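Local coordinates for protein putative fimbrial subunit (Corynebacterium diphtheriae, PDB 4HSQ) that probably forms the shaft of adhesive surface pili as the major pilin SpaD, of which this fragment holds the second and third domains, at residues T6-K11 and Y21-K26; A27-W32 and D99-T104; K37-R42 and I125-N130. All coordinates share one frame; numbering follows the deposited sequence.

Interaction 1 (T6-K11 and Y21-K26); sequences TEKTVK and YTYTIK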
# COMPACT_ATOMS: atom_id res chain seq x y z
N THR A 6 22.69 4.61 2.26
CA THR A 6 21.55 4.25 3.12
C THR A 6 20.30 4.38 2.27
O THR A 6 19.97 5.48 1.84
CB THR A 6 21.55 5.14 4.36
OG1 THR A 6 22.90 5.28 4.81
CG2 THR A 6 20.73 4.58 5.46
N GLU A 7 19.63 3.26 1.98
CA GLU A 7 18.53 3.27 1.03
C GLU A 7 17.32 2.54 1.55
O GLU A 7 17.45 1.50 2.21
CB GLU A 7 18.99 2.59 -0.27
CG GLU A 7 18.00 2.69 -1.43
CD GLU A 7 18.44 2.20 -2.79
OE1 GLU A 7 19.55 1.62 -2.90
OE2 GLU A 7 17.68 2.40 -3.77
N LYS A 8 16.15 3.08 1.22
CA LYS A 8 14.86 2.45 1.49
C LYS A 8 14.17 2.17 0.15
O LYS A 8 14.18 3.02 -0.75
CB LYS A 8 13.98 3.33 2.39
CG LYS A 8 12.65 2.65 2.78
CD LYS A 8 11.91 3.41 3.90
CE LYS A 8 10.59 2.74 4.11
NZ LYS A 8 9.89 3.13 5.37
N THR A 9 13.52 1.00 0.05
CA THR A 9 12.74 0.62 -1.12
C THR A 9 11.39 0.11 -0.62
O THR A 9 11.26 -0.28 0.54
CB THR A 9 13.46 -0.42 -2.00
OG1 THR A 9 13.81 -1.54 -1.20
CG2 THR A 9 14.73 0.14 -2.70
N VAL A 10 10.41 0.10 -1.50
CA VAL A 10 9.07 -0.39 -1.19
C VAL A 10 8.63 -1.29 -2.31
O VAL A 10 8.84 -0.99 -3.49
CB VAL A 10 8.04 0.74 -0.92
CG1 VAL A 10 7.87 1.68 -2.13
CG2 VAL A 10 6.67 0.16 -0.50
N LYS A 11 8.08 -2.44 -1.94
CA LYS A 11 7.49 -3.35 -2.90
C LYS A 11 6.01 -3.41 -2.57
O LYS A 11 5.64 -4.04 -1.59
CB LYS A 11 8.14 -4.75 -2.83
CG LYS A 11 7.70 -5.60 -4.01
CD LYS A 11 8.52 -5.20 -5.26
CE LYS A 11 8.05 -5.88 -6.53
NZ LYS A 11 6.61 -5.59 -6.83
N TYR A 21 2.41 -5.69 2.25
CA TYR A 21 3.47 -5.26 1.32
C TYR A 21 4.73 -5.04 2.13
O TYR A 21 4.67 -5.12 3.36
CB TYR A 21 3.08 -4.08 0.43
CG TYR A 21 2.97 -2.73 1.11
CD1 TYR A 21 4.08 -1.89 1.22
CD2 TYR A 21 1.73 -2.24 1.52
CE1 TYR A 21 3.97 -0.62 1.77
CE2 TYR A 21 1.61 -0.97 2.09
CZ TYR A 21 2.73 -0.16 2.21
OH TYR A 21 2.65 1.09 2.77
N THR A 22 5.85 -4.84 1.47
CA THR A 22 7.10 -4.76 2.20
C THR A 22 7.90 -3.52 1.92
O THR A 22 7.76 -2.88 0.88
CB THR A 22 8.01 -6.00 1.90
OG1 THR A 22 8.32 -6.07 0.51
CG2 THR A 22 7.40 -7.33 2.38
N TYR A 23 8.71 -3.17 2.93
CA TYR A 23 9.76 -2.18 2.86
C TYR A 23 11.07 -2.87 3.01
O TYR A 23 11.17 -3.82 3.80
CB TYR A 23 9.64 -1.10 3.94
CG TYR A 23 8.45 -0.20 3.75
CD1 TYR A 23 8.40 0.70 2.68
CD2 TYR A 23 7.41 -0.18 4.67
CE1 TYR A 23 7.32 1.57 2.52
CE2 TYR A 23 6.31 0.67 4.51
CZ TYR A 23 6.28 1.55 3.45
OH TYR A 23 5.21 2.38 3.30
N THR A 24 12.11 -2.35 2.35
CA THR A 24 13.45 -2.87 2.55
C THR A 24 14.38 -1.69 2.86
O THR A 24 14.31 -0.66 2.19
CB THR A 24 13.95 -3.72 1.35
OG1 THR A 24 13.16 -4.92 1.29
CG2 THR A 24 15.44 -4.13 1.51
N ILE A 25 15.22 -1.86 3.88
CA ILE A 25 16.20 -0.84 4.30
C ILE A 25 17.57 -1.45 4.13
O ILE A 25 17.86 -2.51 4.71
CB ILE A 25 15.95 -0.30 5.74
CG1 ILE A 25 14.50 0.27 5.88
CG2 ILE A 25 17.02 0.78 6.11
CD1 ILE A 25 13.99 0.17 7.32
N LYS A 26 18.41 -0.79 3.34
CA LYS A 26 19.78 -1.24 3.07
C LYS A 26 20.76 -0.17 3.50
O LYS A 26 20.52 1.04 3.28
CB LYS A 26 19.97 -1.60 1.58
CG LYS A 26 19.18 -2.85 1.18
CD LYS A 26 19.67 -3.49 -0.12
CE LYS A 26 18.72 -4.56 -0.64
NZ LYS A 26 18.72 -5.80 0.20
O HOH W 1 16.51 -0.80 0.09

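Interaction 2 (A27-W32 and D99-T104); sequences ADAPTW and DKMSLT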
# COMPACT_ATOMS: atom_id res chain seq x y z
N ALA A 27 21.83 -0.60 4.14
CA ALA A 27 22.84 0.32 4.65
C ALA A 27 24.15 -0.40 4.84
O ALA A 27 24.16 -1.57 5.19
CB ALA A 27 22.38 0.91 5.98
N ASP A 28 25.25 0.32 4.68
CA ASP A 28 26.54 -0.29 4.93
C ASP A 28 26.87 -0.23 6.40
O ASP A 28 26.65 0.79 7.04
CB ASP A 28 27.65 0.40 4.11
CG ASP A 28 27.46 0.29 2.62
OD1 ASP A 28 27.35 -0.85 2.12
OD2 ASP A 28 27.41 1.34 1.95
N ALA A 29 27.39 -1.34 6.93
CA ALA A 29 27.89 -1.35 8.28
C ALA A 29 29.23 -0.60 8.25
O ALA A 29 29.85 -0.53 7.18
CB ALA A 29 28.08 -2.78 8.76
N PRO A 30 29.71 -0.02 9.38
CA PRO A 30 31.05 0.59 9.33
C PRO A 30 32.14 -0.49 9.19
O PRO A 30 31.84 -1.70 9.15
CB PRO A 30 31.13 1.33 10.68
CG PRO A 30 30.28 0.49 11.60
CD PRO A 30 29.14 0.01 10.74
N THR A 31 33.41 -0.07 9.10
CA THR A 31 34.54 -0.99 9.02
C THR A 31 35.32 -0.95 10.34
O THR A 31 35.29 0.05 11.04
CB THR A 31 35.45 -0.66 7.82
OG1 THR A 31 35.90 0.69 7.94
CG2 THR A 31 34.77 -0.90 6.46
N TRP A 32 36.00 -2.06 10.68
CA TRP A 32 36.80 -2.17 11.91
C TRP A 32 37.82 -3.28 11.80
O TRP A 32 37.61 -4.27 11.06
CB TRP A 32 35.91 -2.37 13.16
CG TRP A 32 35.15 -3.66 13.19
CD1 TRP A 32 35.56 -4.84 13.74
CD2 TRP A 32 33.85 -3.90 12.64
NE1 TRP A 32 34.59 -5.80 13.59
CE2 TRP A 32 33.53 -5.26 12.90
CE3 TRP A 32 32.93 -3.11 11.95
CZ2 TRP A 32 32.32 -5.82 12.51
CZ3 TRP A 32 31.72 -3.67 11.56
CH2 TRP A 32 31.43 -5.02 11.84
N ASP A 99 30.02 -4.89 6.06
CA ASP A 99 28.91 -5.69 5.51
C ASP A 99 27.73 -4.84 5.06
O ASP A 99 27.40 -3.85 5.69
CB ASP A 99 28.37 -6.66 6.57
CG ASP A 99 28.93 -8.06 6.50
OD1 ASP A 99 29.67 -8.36 5.52
OD2 ASP A 99 28.59 -8.88 7.39
N LYS A 100 27.08 -5.26 3.98
CA LYS A 100 25.86 -4.61 3.54
C LYS A 100 24.73 -5.18 4.41
O LYS A 100 24.49 -6.39 4.40
CB LYS A 100 25.60 -4.83 2.05
CG LYS A 100 24.23 -4.32 1.54
CD LYS A 100 23.97 -2.82 1.72
CE LYS A 100 24.59 -1.96 0.62
NZ LYS A 100 24.35 -0.51 0.86
N MSE A 101 24.14 -4.32 5.24
CA MSE A 101 23.05 -4.67 6.15
C MSE A 101 21.74 -4.54 5.40
O MSE A 101 21.54 -3.58 4.63
CB MSE A 101 23.04 -3.75 7.38
CG MSE A 101 24.37 -3.68 8.10
SE MSE A 101 24.94 -5.42 8.67
CE MSE A 101 23.47 -5.92 9.85
N SER A 102 20.81 -5.44 5.68
CA SER A 102 19.52 -5.37 5.01
C SER A 102 18.42 -5.75 5.96
O SER A 102 18.56 -6.70 6.72
CB SER A 102 19.51 -6.29 3.79
OG SER A 102 18.33 -6.09 3.02
N LEU A 103 17.32 -5.01 5.89
CA LEU A 103 16.14 -5.32 6.70
C LEU A 103 14.93 -5.28 5.81
O LEU A 103 14.67 -4.24 5.21
CB LEU A 103 15.97 -4.33 7.90
CG LEU A 103 14.57 -4.32 8.57
CD1 LEU A 103 14.29 -5.64 9.33
CD2 LEU A 103 14.38 -3.10 9.49
N THR A 104 14.14 -6.36 5.79
CA THR A 104 12.88 -6.37 5.06
C THR A 104 11.78 -6.65 6.06
O THR A 104 11.87 -7.60 6.86
CB THR A 104 12.86 -7.40 3.89
OG1 THR A 104 13.88 -7.04 2.95
CG2 THR A 104 11.50 -7.38 3.13

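Interaction 3 (K37-R42 and I125-N130); sequences KLTAFR and IFNNPN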
# COMPACT_ATOMS: atom_id res chain seq x y z
N LYS A 37 35.11 -4.72 17.65
CA LYS A 37 33.85 -5.35 17.28
C LYS A 37 32.80 -4.25 17.18
O LYS A 37 32.98 -3.17 17.74
CB LYS A 37 33.44 -6.47 18.27
CG LYS A 37 33.31 -6.05 19.74
CD LYS A 37 32.86 -7.23 20.63
CE LYS A 37 32.83 -6.89 22.10
NZ LYS A 37 31.76 -5.92 22.44
N LEU A 38 31.74 -4.52 16.43
CA LEU A 38 30.59 -3.63 16.31
C LEU A 38 29.83 -3.79 17.60
O LEU A 38 29.50 -4.92 17.96
CB LEU A 38 29.78 -4.03 15.07
CG LEU A 38 28.56 -3.21 14.71
CD1 LEU A 38 28.92 -1.75 14.38
CD2 LEU A 38 27.80 -3.87 13.56
N THR A 39 29.66 -2.70 18.37
CA THR A 39 29.04 -2.78 19.69
C THR A 39 27.55 -2.42 19.68
O THR A 39 26.85 -2.75 20.63
CB THR A 39 29.79 -1.91 20.72
OG1 THR A 39 29.67 -0.53 20.36
CG2 THR A 39 31.26 -2.33 20.89
N ALA A 40 27.07 -1.73 18.62
CA ALA A 40 25.65 -1.39 18.49
C ALA A 40 25.29 -1.13 17.05
O ALA A 40 26.04 -0.50 16.31
CB ALA A 40 25.30 -0.17 19.35
N PHE A 41 24.13 -1.62 16.63
CA PHE A 41 23.58 -1.40 15.30
C PHE A 41 22.08 -1.59 15.37
O PHE A 41 21.63 -2.62 15.87
CB PHE A 41 24.18 -2.37 14.26
CG PHE A 41 23.88 -1.97 12.83
CD1 PHE A 41 22.64 -2.24 12.26
CD2 PHE A 41 24.82 -1.28 12.08
CE1 PHE A 41 22.35 -1.83 10.96
CE2 PHE A 41 24.52 -0.87 10.77
CZ PHE A 41 23.29 -1.15 10.22
N ARG A 42 21.31 -0.61 14.89
CA ARG A 42 19.86 -0.76 14.85
C ARG A 42 19.25 -0.00 13.66
O ARG A 42 19.86 0.91 13.11
CB ARG A 42 19.19 -0.32 16.17
CG ARG A 42 19.16 1.20 16.44
CD ARG A 42 18.67 1.48 17.85
NE ARG A 42 18.44 2.91 18.07
CZ ARG A 42 19.31 3.74 18.64
NH1 ARG A 42 20.50 3.30 19.03
NH2 ARG A 42 19.00 5.01 18.82
N ILE A 125 21.24 3.48 12.94
CA ILE A 125 21.99 4.11 14.03
C ILE A 125 22.96 3.08 14.57
O ILE A 125 22.56 1.97 14.96
CB ILE A 125 21.02 4.70 15.12
CG1 ILE A 125 19.94 5.61 14.47
CG2 ILE A 125 21.81 5.48 16.20
CD1 ILE A 125 18.64 5.84 15.27
N PHE A 126 24.25 3.43 14.60
CA PHE A 126 25.24 2.49 15.10
C PHE A 126 26.40 3.19 15.80
O PHE A 126 26.59 4.39 15.62
CB PHE A 126 25.79 1.64 13.93
CG PHE A 126 26.43 2.44 12.81
CD1 PHE A 126 27.76 2.81 12.87
CD2 PHE A 126 25.71 2.73 11.65
CE1 PHE A 126 28.36 3.53 11.83
CE2 PHE A 126 26.31 3.42 10.59
CZ PHE A 126 27.63 3.82 10.69
N ASN A 127 27.20 2.43 16.54
CA ASN A 127 28.41 2.94 17.16
C ASN A 127 29.56 2.66 16.21
O ASN A 127 29.70 1.52 15.75
CB ASN A 127 28.66 2.28 18.52
CG ASN A 127 27.70 2.70 19.62
OD1 ASN A 127 26.97 3.69 19.51
ND2 ASN A 127 27.69 1.96 20.72
N ASN A 128 30.32 3.69 15.83
CA ASN A 128 31.49 3.51 14.97
C ASN A 128 32.59 2.89 15.85
O ASN A 128 33.01 3.53 16.81
CB ASN A 128 31.92 4.84 14.34
CG ASN A 128 32.95 4.66 13.26
OD1 ASN A 128 33.98 4.02 13.45
ND2 ASN A 128 32.68 5.19 12.08
N PRO A 129 33.04 1.65 15.59
CA PRO A 129 34.04 1.04 16.49
C PRO A 129 35.40 1.72 16.53
O PRO A 129 36.16 1.50 17.46
CB PRO A 129 34.19 -0.39 15.94
CG PRO A 129 33.05 -0.60 15.02
CD PRO A 129 32.67 0.74 14.49
N ASN A 130 35.71 2.54 15.52
CA ASN A 130 37.00 3.21 15.43
C ASN A 130 37.06 4.43 16.35
O ASN A 130 38.14 4.74 16.86
CB ASN A 130 37.28 3.62 13.98
CG ASN A 130 37.16 2.50 12.98
OD1 ASN A 130 38.08 1.69 12.83
ND2 ASN A 130 36.04 2.44 12.27
O HOH W 2 30.86 -0.30 17.56
O HOH W 3 22.59 1.58 17.69

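Interaction 1 (T6-K11 and Y21-K26)
With CG anti to the backbone N of Lys8 (chi1 -176°) and each later torsion extended, the lysine runs straight out from strand 7-11, while a chi1 of -69° in Tyr23 brings that ring across its course. Lys8 CE presses against Tyr23 CD1 at 3.3 Å, and Lys8 NZ stands over the centre of one ring face, 3.9 Å from the Tyr23 centroid. This nitrogen is joined covalently to Asn120 CG and also hydrogen-bonds to Asp45 OD2, which makes its approach to the ring probably that of a neutral amide rather than of an ammonium ion. Val10 lies alongside Tyr23 on the same face of the sheet; Val10 CG2 reaches Tyr23 CE1 at 3.4 Å and Tyr21 CE1 at 3.6 Å. The two tyrosines are tied by a 2.9 Å bond from Tyr21 OH to Tyr23 OH.

The opposite face is more polar. Thr9 and Thr24 point the same way side by side, and a water spans Thr9 OG1 and Thr24 O, whereas Thr24 OG1 turns to Thr104. Six backbone hydrogen bonds, two in each of the pairs Glu7-Lys26, Thr9-Thr24 and Lys11-Thr22, zip up this antiparallel hairpin. A buried lysine on the first strand, bonded to an asparagine beside an aspartate, is characteristic of the intramolecular isopeptide bond of Gram-positive pilin domains.

Interaction 2 (A27-W32 and D99-T104)
Asp28 and Lys100 leave the same, more exposed face of the sheet as a non-hydrogen-bonded pair, and their side chains cross at a slant. Lys100 does not extend away from the strand: bends at chi2 (60°) and chi3 (83°) fold its chain back toward the partner strand, laying Lys100 CD within 3.7 Å of Ala27 O. The ammonium thereby arrives beside the carboxylate, where Lys100 NZ and Asp28 OD1 form a salt bridge at 3.3 Å, long enough that its hydrogen bond is weak. The other carboxylate oxygen, Asp28 OD2, has a weak bond to the backbone N of Lys5.

On the buried side the selenomethionine Met101 meets Ala29, its CG 3.9 Å from Ala29 CB. Met101 CG also rests on Phe41 CZ of the other sheet, with Phe43 a further neighbour of the side chain; beyond CG the bent chain leads the selenium away from strand 20-28. Strand 100-109 is flanked here by strands 20-28 and 51-61, placing the contact within the antiparallel five-stranded sheet of a beta sandwich, consistent with the immunoglobulin-like fold of CnaA-type pilin domains.

Ala27 contributes its backbone: Ala27 N to Met101 O (3.0 Å) and Met101 N to Ala27 O (2.8 Å) hold the hydrogen-bonded pair between these two side-chain layers. One further bond, from Ala29 N to Asp99 O at 2.8 Å, carries the pairing beyond the regular strand. From Pro30 onward the chain diverges from Asp99-Thr104, and the Pro30 ring packs instead on Leu38 and Pro129.

Interaction 3 (K37-R42 and I125-N130)
Phe41 and Phe126 form the tightly packed part of the contact, a non-hydrogen-bonded pair on the buried face whose side chains cross at an oblique angle. Their ring planes are nearly parallel, 5° apart, but slid so far that the centroids are 5.8 Å from each other and the rings barely overlap; the close touch is instead between Phe41 CD2 and Phe126 CB at 3.6 Å. Leu38 CD1 and Pro129 CG, 4.3 Å apart, prolong this apolar side. Next along the ladder run the backbone bonds Arg42 N to Ile125 O and Ile125 N to Arg42 O, both 2.9 Å. On the opposite face, a chi1 of 73° brings the extended Arg42 chain over Ile125, whose CG2 sits over one face of the guanidinium, 3.8 Å from Arg42 NH1. Arg42 NE is paired with Glu44.

The solvent side is looser and relies on water. One water, at the outer side of the regular pair, links Arg42 NH1, weakly, to Ile125 O; another accepts from Thr39 N and donates to Asn127 O where the backbones draw apart. Asn127 ND2 donates to Thr39 OG1 (3.2 Å, 165°), which lies almost in the amide plane of Asn127. The bond from Asn127 N to Ala40 O is likewise 3.2 Å, its donor above the carbonyl plane. Past this point Asn128 OD1 accepts from Asn130 N. The whole is an antiparallel strand pair fraying at one end of the domain's beta sandwich, its ladder giving way to one water bridge, a side-chain bond and an Asx turn.

In the fold
From the N terminus, interaction 1 closes a short hairpin between strands 7-11 and 20-28. Strand 20-28 then runs directly into interaction 2, where it pairs with strand 100-109 and closes a much longer loop. Interaction 3 opens inside that loop, at 37-42, but closes beyond it at 125-130, so interactions 2 and 3 cross, whereas interaction 1 precedes both. Interactions 1 and 2 build neighbouring parts of one sheet; interaction 3 belongs to the other. Interactions 2 and 3 touch where Met101 packs on Phe41 between the sheets, and where the loop after strand 20-28 sets Pro30 on Phe126 and Thr31 O against Asn130 ND2. The Lys8-Asn120 isopeptide bond ties the first hairpin to strand 117-127 of the other sheet.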